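Local coordinates for glucanase (Klebsiella pneumoniae, PDB 5GY3), which probably hydrolyses internal beta-1,4-glucosidic linkages in cellulose and related beta-glucans, as a family 8 glycoside hydrolase, at residues K82-D87 with K121-T126; G88-A93 with Y152-A157. All blocks are in the same frame, centred on the assembly; numbering follows the deposited sequence.

Both contacts are buried and both use helix 86-103, whose first turn carries D87, the predicted nucleophile. Interaction 1, its centre about 14 Å from the centre of the chain, joins the loop that leads into this helix to the end of helix 106-123. Interaction 2, its centre about 6 Å from the centre of the chain, sets the next turn against the start of helix 155-164. The first is thin, a single threonine against two polar side chains whose hydrogen bonds lie elsewhere; the second is larger and aliphatic, with one bridging water. They are coupled directly: N84 ND2 of interaction 1 lies 2.7 Å from D89 OD2 of interaction 2, a probable hydrogen bond.

Interaction 1 of 2, residues K82-D87 with K121-T126; sequences KNNASD and KYTVVT
T123 meets S86 and N84 chiefly with its methyl CG2. S86 OG approaches to 3.7 Å from T123 CG2, and N84 ND2 comes to 4.0 Å from the same methyl, so a carbon faces polar atoms without any hydrogen bond between the segments. T123 can do this because its OG1 sits between its own backbone N and carbonyl carbon (chi1 79°), where it bonds back to L119 O one helical turn earlier, while CG2, beside the backbone N, points to S86 and N84. The polar groups it meets are held from other directions. S86 OG bonds to L134 O, and N84 has both ends of its amide engaged, OD1 by V137 N and ND2 probably by D89, which should fix its rotation. M133 of strand 130-133 packs on both S86 and T123, and the backbones of S86 and T123 bond to P135 and L134, so the 133-137 region ties the two segments together. A85 is the N-cap residue of helix 86-103. The contact thus lies at a loop-to-helix junction of the (alpha/alpha)6 barrel of family 8, next to the first turn that bears D87, the predicted nucleophile.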
loop_
_atom_site.group_PDB
_atom_site.type_symbol
_atom_site.label_atom_id
_atom_site.label_comp_id
_atom_site.label_asym_id
_atom_site.label_seq_id
_atom_site.Cartn_x
_atom_site.Cartn_y
_atom_site.Cartn_z
ATOM N N LYS A 82 -0.033 -7.258 18.263
ATOM C CA LYS A 82 -1.063 -6.272 18.547
ATOM C C LYS A 82 -0.791 -4.918 17.898
ATOM O O LYS A 82 -1.487 -3.946 18.210
ATOM C CB LYS A 82 -1.212 -6.107 20.061
ATOM C CG LYS A 82 -1.520 -7.409 20.778
ATOM C CD LYS A 82 -2.874 -7.955 20.345
ATOM C CE LYS A 82 -3.167 -9.297 21.008
ATOM N NZ LYS A 82 -4.447 -9.869 20.497
ATOM N N ASN A 83 0.178 -4.834 16.993
ATOM C CA ASN A 83 0.470 -3.580 16.317
ATOM C C ASN A 83 -0.360 -3.475 15.042
ATOM O O ASN A 83 -0.882 -4.465 14.524
ATOM C CB ASN A 83 1.962 -3.471 15.988
ATOM C CG ASN A 83 2.458 -2.020 15.905
ATOM O OD1 ASN A 83 1.865 -1.091 16.472
ATOM N ND2 ASN A 83 3.572 -1.832 15.208
ATOM N N ASN A 84 -0.482 -2.251 14.545
ATOM C CA ASN A 84 -1.166 -1.982 13.292
ATOM C C ASN A 84 -0.137 -1.850 12.177
ATOM O O ASN A 84 1.074 -1.803 12.412
ATOM C CB ASN A 84 -2.001 -0.702 13.401
ATOM C CG ASN A 84 -1.139 0.546 13.506
ATOM O OD1 ASN A 84 -0.405 0.720 14.485
ATOM N ND2 ASN A 84 -1.213 1.417 12.496
ATOM N N ALA A 85 -0.635 -1.794 10.949
ATOM C CA ALA A 85 0.183 -1.463 9.790
ATOM C C ALA A 85 -0.521 -0.302 9.104
ATOM O O ALA A 85 -1.645 -0.457 8.615
ATOM C CB ALA A 85 0.358 -2.656 8.846
ATOM N N SER A 86 0.122 0.867 9.100
ATOM C CA SER A 86 -0.594 2.084 8.738
ATOM C C SER A 86 -1.064 2.078 7.290
ATOM O O SER A 86 -2.063 2.739 6.972
ATOM C CB SER A 86 0.281 3.302 9.017
ATOM O OG SER A 86 0.637 3.324 10.384
ATOM N N ASP A 87 -0.371 1.363 6.395
ATOM C CA ASP A 87 -0.885 1.304 5.033
ATOM C C ASP A 87 -2.165 0.486 4.976
ATOM O O ASP A 87 -3.081 0.826 4.226
ATOM C CB ASP A 87 0.170 0.781 4.044
ATOM C CG ASP A 87 0.605 -0.663 4.293
ATOM O OD1 ASP A 87 0.564 -1.156 5.447
ATOM O OD2 ASP A 87 1.032 -1.304 3.292
ATOM N N LYS A 121 -4.192 10.966 14.629
ATOM C CA LYS A 121 -3.915 11.104 16.053
ATOM C C LYS A 121 -2.771 10.193 16.502
ATOM O O LYS A 121 -1.904 10.614 17.278
ATOM C CB LYS A 121 -5.174 10.811 16.860
ATOM C CG LYS A 121 -4.950 10.865 18.356
ATOM C CD LYS A 121 -6.250 10.727 19.112
ATOM C CE LYS A 121 -5.984 10.794 20.613
ATOM N NZ LYS A 121 -7.234 10.589 21.380
ATOM N N TYR A 122 -2.741 8.950 16.018
ATOM C CA TYR A 122 -1.836 7.941 16.561
ATOM C C TYR A 122 -0.651 7.571 15.683
ATOM O O TYR A 122 0.314 7.001 16.206
ATOM C CB TYR A 122 -2.608 6.654 16.865
ATOM C CG TYR A 122 -3.645 6.840 17.932
ATOM C CD1 TYR A 122 -3.290 6.862 19.278
ATOM C CD2 TYR A 122 -4.986 6.983 17.599
ATOM C CE1 TYR A 122 -4.252 7.032 20.263
ATOM C CE2 TYR A 122 -5.950 7.153 18.573
ATOM C CZ TYR A 122 -5.578 7.174 19.899
ATOM O OH TYR A 122 -6.550 7.340 20.855
ATOM N N THR A 123 -0.695 7.820 14.372
ATOM C CA THR A 123 0.416 7.405 13.519
ATOM C C THR A 123 1.197 8.560 12.905
ATOM O O THR A 123 2.292 8.328 12.374
ATOM C CB THR A 123 -0.056 6.479 12.375
ATOM O OG1 THR A 123 -0.654 7.250 11.319
ATOM C CG2 THR A 123 -1.047 5.433 12.882
ATOM N N VAL A 124 0.682 9.783 12.952
ATOM C CA VAL A 124 1.350 10.922 12.331
ATOM C C VAL A 124 2.068 11.709 13.412
ATOM O O VAL A 124 1.467 12.073 14.435
ATOM C CB VAL A 124 0.360 11.806 11.557
ATOM C CG1 VAL A 124 1.029 13.136 11.172
ATOM C CG2 VAL A 124 -0.090 11.077 10.309
ATOM N N VAL A 125 3.361 11.954 13.197
ATOM C CA VAL A 125 4.175 12.672 14.165
ATOM C C VAL A 125 4.927 13.787 13.455
ATOM O O VAL A 125 5.060 13.803 12.230
ATOM C CB VAL A 125 5.163 11.742 14.909
ATOM C CG1 VAL A 125 4.403 10.649 15.665
ATOM C CG2 VAL A 125 6.162 11.139 13.935
ATOM N N THR A 126 5.384 14.747 14.252
ATOM C CA THR A 126 6.268 15.806 13.787
ATOM C C THR A 126 7.706 15.356 13.996
ATOM O O THR A 126 8.090 15.028 15.122
ATOM C CB THR A 126 6.012 17.096 14.564
ATOM O OG1 THR A 126 4.619 17.411 14.519
ATOM C CG2 THR A 126 6.814 18.243 13.972
#

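Interaction 2 of 2, residues G88-A93 with Y152-A157; sequences GDTLIA and YFIFPA
I154 CD1 packs on L91 and on the methyl of T90, 3.8 Å from L91 CG and 4.0 Å from T90 CG2. A157 CB meets the same T90 methyl, 3.6 Å from T90 CG2. The isoleucine is extended beyond CG1 (chi2 -178°), which carries CD1 up to the helix surface between T90 and L91, where I154 also touches D87, the predicted nucleophile. Its chain runs past that of T90 in the opposite sense and meets that of L91 at about a right angle. The polar part is a single water, which donates to T90 OG1 at 2.9 Å and to Y152 O at 2.6 Å, linking helix to loop where no direct hydrogen bond does. T90 is therefore two-sided: OG1 takes the water and also bonds to S86 O, one turn back in its own helix, whereas CG2 is given over to the packing. Inverse gamma turns centred on F153 and I154 bring the chain into helix 155-164, with I154 as its N-cap residue. This is helix-to-helix packing within the (alpha/alpha)6 barrel: L91 leans on F34 and L37 of helix 29-41, T90 on L119 of helix 106-123, and A157, in helix 155-164, on W94 of helix 86-103, which thus has all three as neighbours.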
loop_
_atom_site.group_PDB
_atom_site.type_symbol
_atom_site.label_atom_id
_atom_site.label_comp_id
_atom_site.label_asym_id
_atom_site.label_seq_id
_atom_site.Cartn_x
_atom_site.Cartn_y
_atom_site.Cartn_z
ATOM N N GLY A 88 -2.257 -0.582 5.771
ATOM C CA GLY A 88 -3.489 -1.358 5.794
ATOM C C GLY A 88 -4.662 -0.554 6.327
ATOM O O GLY A 88 -5.742 -0.549 5.731
ATOM N N ASP A 89 -4.462 0.136 7.461
ATOM C CA ASP A 89 -5.504 1.015 7.997
ATOM C C ASP A 89 -5.942 2.038 6.958
ATOM O O ASP A 89 -7.135 2.345 6.834
ATOM C CB ASP A 89 -5.021 1.785 9.230
ATOM C CG ASP A 89 -4.430 0.903 10.324
ATOM O OD1 ASP A 89 -4.965 -0.188 10.613
ATOM O OD2 ASP A 89 -3.434 1.353 10.930
ATOM N N THR A 90 -4.976 2.619 6.247
ATOM C CA THR A 90 -5.282 3.622 5.232
ATOM C C THR A 90 -6.125 3.032 4.110
ATOM O O THR A 90 -7.106 3.645 3.665
ATOM C CB THR A 90 -3.972 4.187 4.671
ATOM O OG1 THR A 90 -3.258 4.875 5.706
ATOM C CG2 THR A 90 -4.226 5.123 3.510
ATOM N N LEU A 91 -5.733 1.851 3.616
ATOM C CA LEU A 91 -6.444 1.231 2.502
ATOM C C LEU A 91 -7.884 0.925 2.878
ATOM O O LEU A 91 -8.805 1.128 2.070
ATOM C CB LEU A 91 -5.728 -0.052 2.086
ATOM C CG LEU A 91 -4.349 0.164 1.462
ATOM C CD1 LEU A 91 -3.567 -1.142 1.464
ATOM C CD2 LEU A 91 -4.500 0.713 0.054
ATOM N N ILE A 92 -8.087 0.433 4.103
ATOM C CA ILE A 92 -9.431 0.155 4.608
ATOM C C ILE A 92 -10.254 1.437 4.663
ATOM O O ILE A 92 -11.401 1.476 4.203
ATOM C CB ILE A 92 -9.351 -0.530 5.987
ATOM C CG1 ILE A 92 -8.777 -1.951 5.853
ATOM C CG2 ILE A 92 -10.728 -0.542 6.661
ATOM C CD1 ILE A 92 -8.230 -2.566 7.182
ATOM N N ALA A 93 -9.685 2.505 5.237
ATOM C CA ALA A 93 -10.430 3.756 5.341
ATOM C C ALA A 93 -10.728 4.331 3.964
ATOM O O ALA A 93 -11.781 4.943 3.748
ATOM C CB ALA A 93 -9.656 4.774 6.184
ATOM N N TYR A 152 4.161 3.079 2.314
ATOM C CA TYR A 152 2.964 3.401 3.089
ATOM C C TYR A 152 2.507 4.846 2.884
ATOM O O TYR A 152 1.501 5.258 3.482
ATOM C CB TYR A 152 3.187 3.170 4.596
ATOM C CG TYR A 152 3.461 1.749 5.060
ATOM C CD1 TYR A 152 3.879 0.758 4.180
ATOM C CD2 TYR A 152 3.303 1.409 6.399
ATOM C CE1 TYR A 152 4.137 -0.540 4.616
ATOM C CE2 TYR A 152 3.566 0.114 6.852
ATOM C CZ TYR A 152 3.981 -0.850 5.953
ATOM O OH TYR A 152 4.240 -2.130 6.372
ATOM N N PHE A 153 3.211 5.629 2.064
ATOM C CA PHE A 153 2.754 6.982 1.709
ATOM C C PHE A 153 1.745 6.851 0.567
ATOM O O PHE A 153 2.061 7.045 -0.609
ATOM C CB PHE A 153 3.901 7.890 1.268
ATOM C CG PHE A 153 5.027 8.073 2.268
ATOM C CD1 PHE A 153 4.969 7.575 3.562
ATOM C CD2 PHE A 153 6.163 8.776 1.877
ATOM C CE1 PHE A 153 6.045 7.761 4.447
ATOM C CE2 PHE A 153 7.233 8.972 2.755
ATOM C CZ PHE A 153 7.168 8.460 4.035
ATOM N N ILE A 154 0.502 6.527 0.913
ATOM C CA ILE A 154 -0.504 6.168 -0.114
ATOM C C ILE A 154 -1.131 7.476 -0.589
ATOM O O ILE A 154 -2.235 7.868 -0.199
ATOM C CB ILE A 154 -1.520 5.154 0.406
ATOM C CG1 ILE A 154 -0.763 3.947 0.981
ATOM C CG2 ILE A 154 -2.426 4.701 -0.752
ATOM C CD1 ILE A 154 -1.651 2.825 1.494
ATOM N N PHE A 155 -0.418 8.146 -1.492
ATOM C CA PHE A 155 -0.813 9.478 -1.946
ATOM C C PHE A 155 -2.250 9.572 -2.455
ATOM O O PHE A 155 -2.931 10.544 -2.094
ATOM C CB PHE A 155 0.173 9.959 -3.023
ATOM C CG PHE A 155 1.597 9.978 -2.556
ATOM C CD1 PHE A 155 2.011 10.890 -1.595
ATOM C CD2 PHE A 155 2.513 9.072 -3.067
ATOM C CE1 PHE A 155 3.338 10.909 -1.153
ATOM C CE2 PHE A 155 3.839 9.080 -2.623
ATOM C CZ PHE A 155 4.244 10.007 -1.676
ATOM N N PRO A 156 -2.779 8.640 -3.259
ATOM C CA PRO A 156 -4.164 8.831 -3.728
ATOM C C PRO A 156 -5.194 8.703 -2.613
ATOM O O PRO A 156 -6.245 9.365 -2.665
ATOM C CB PRO A 156 -4.326 7.740 -4.797
ATOM C CG PRO A 156 -3.338 6.674 -4.393
ATOM C CD PRO A 156 -2.157 7.448 -3.871
ATOM N N ALA A 157 -4.924 7.870 -1.607
ATOM C CA ALA A 157 -5.797 7.806 -0.445
ATOM C C ALA A 157 -5.764 9.111 0.336
ATOM O O ALA A 157 -6.810 9.622 0.751
ATOM C CB ALA A 157 -5.394 6.641 0.446
HETATM O O HOH W 1 -1.013 5.797 4.095
#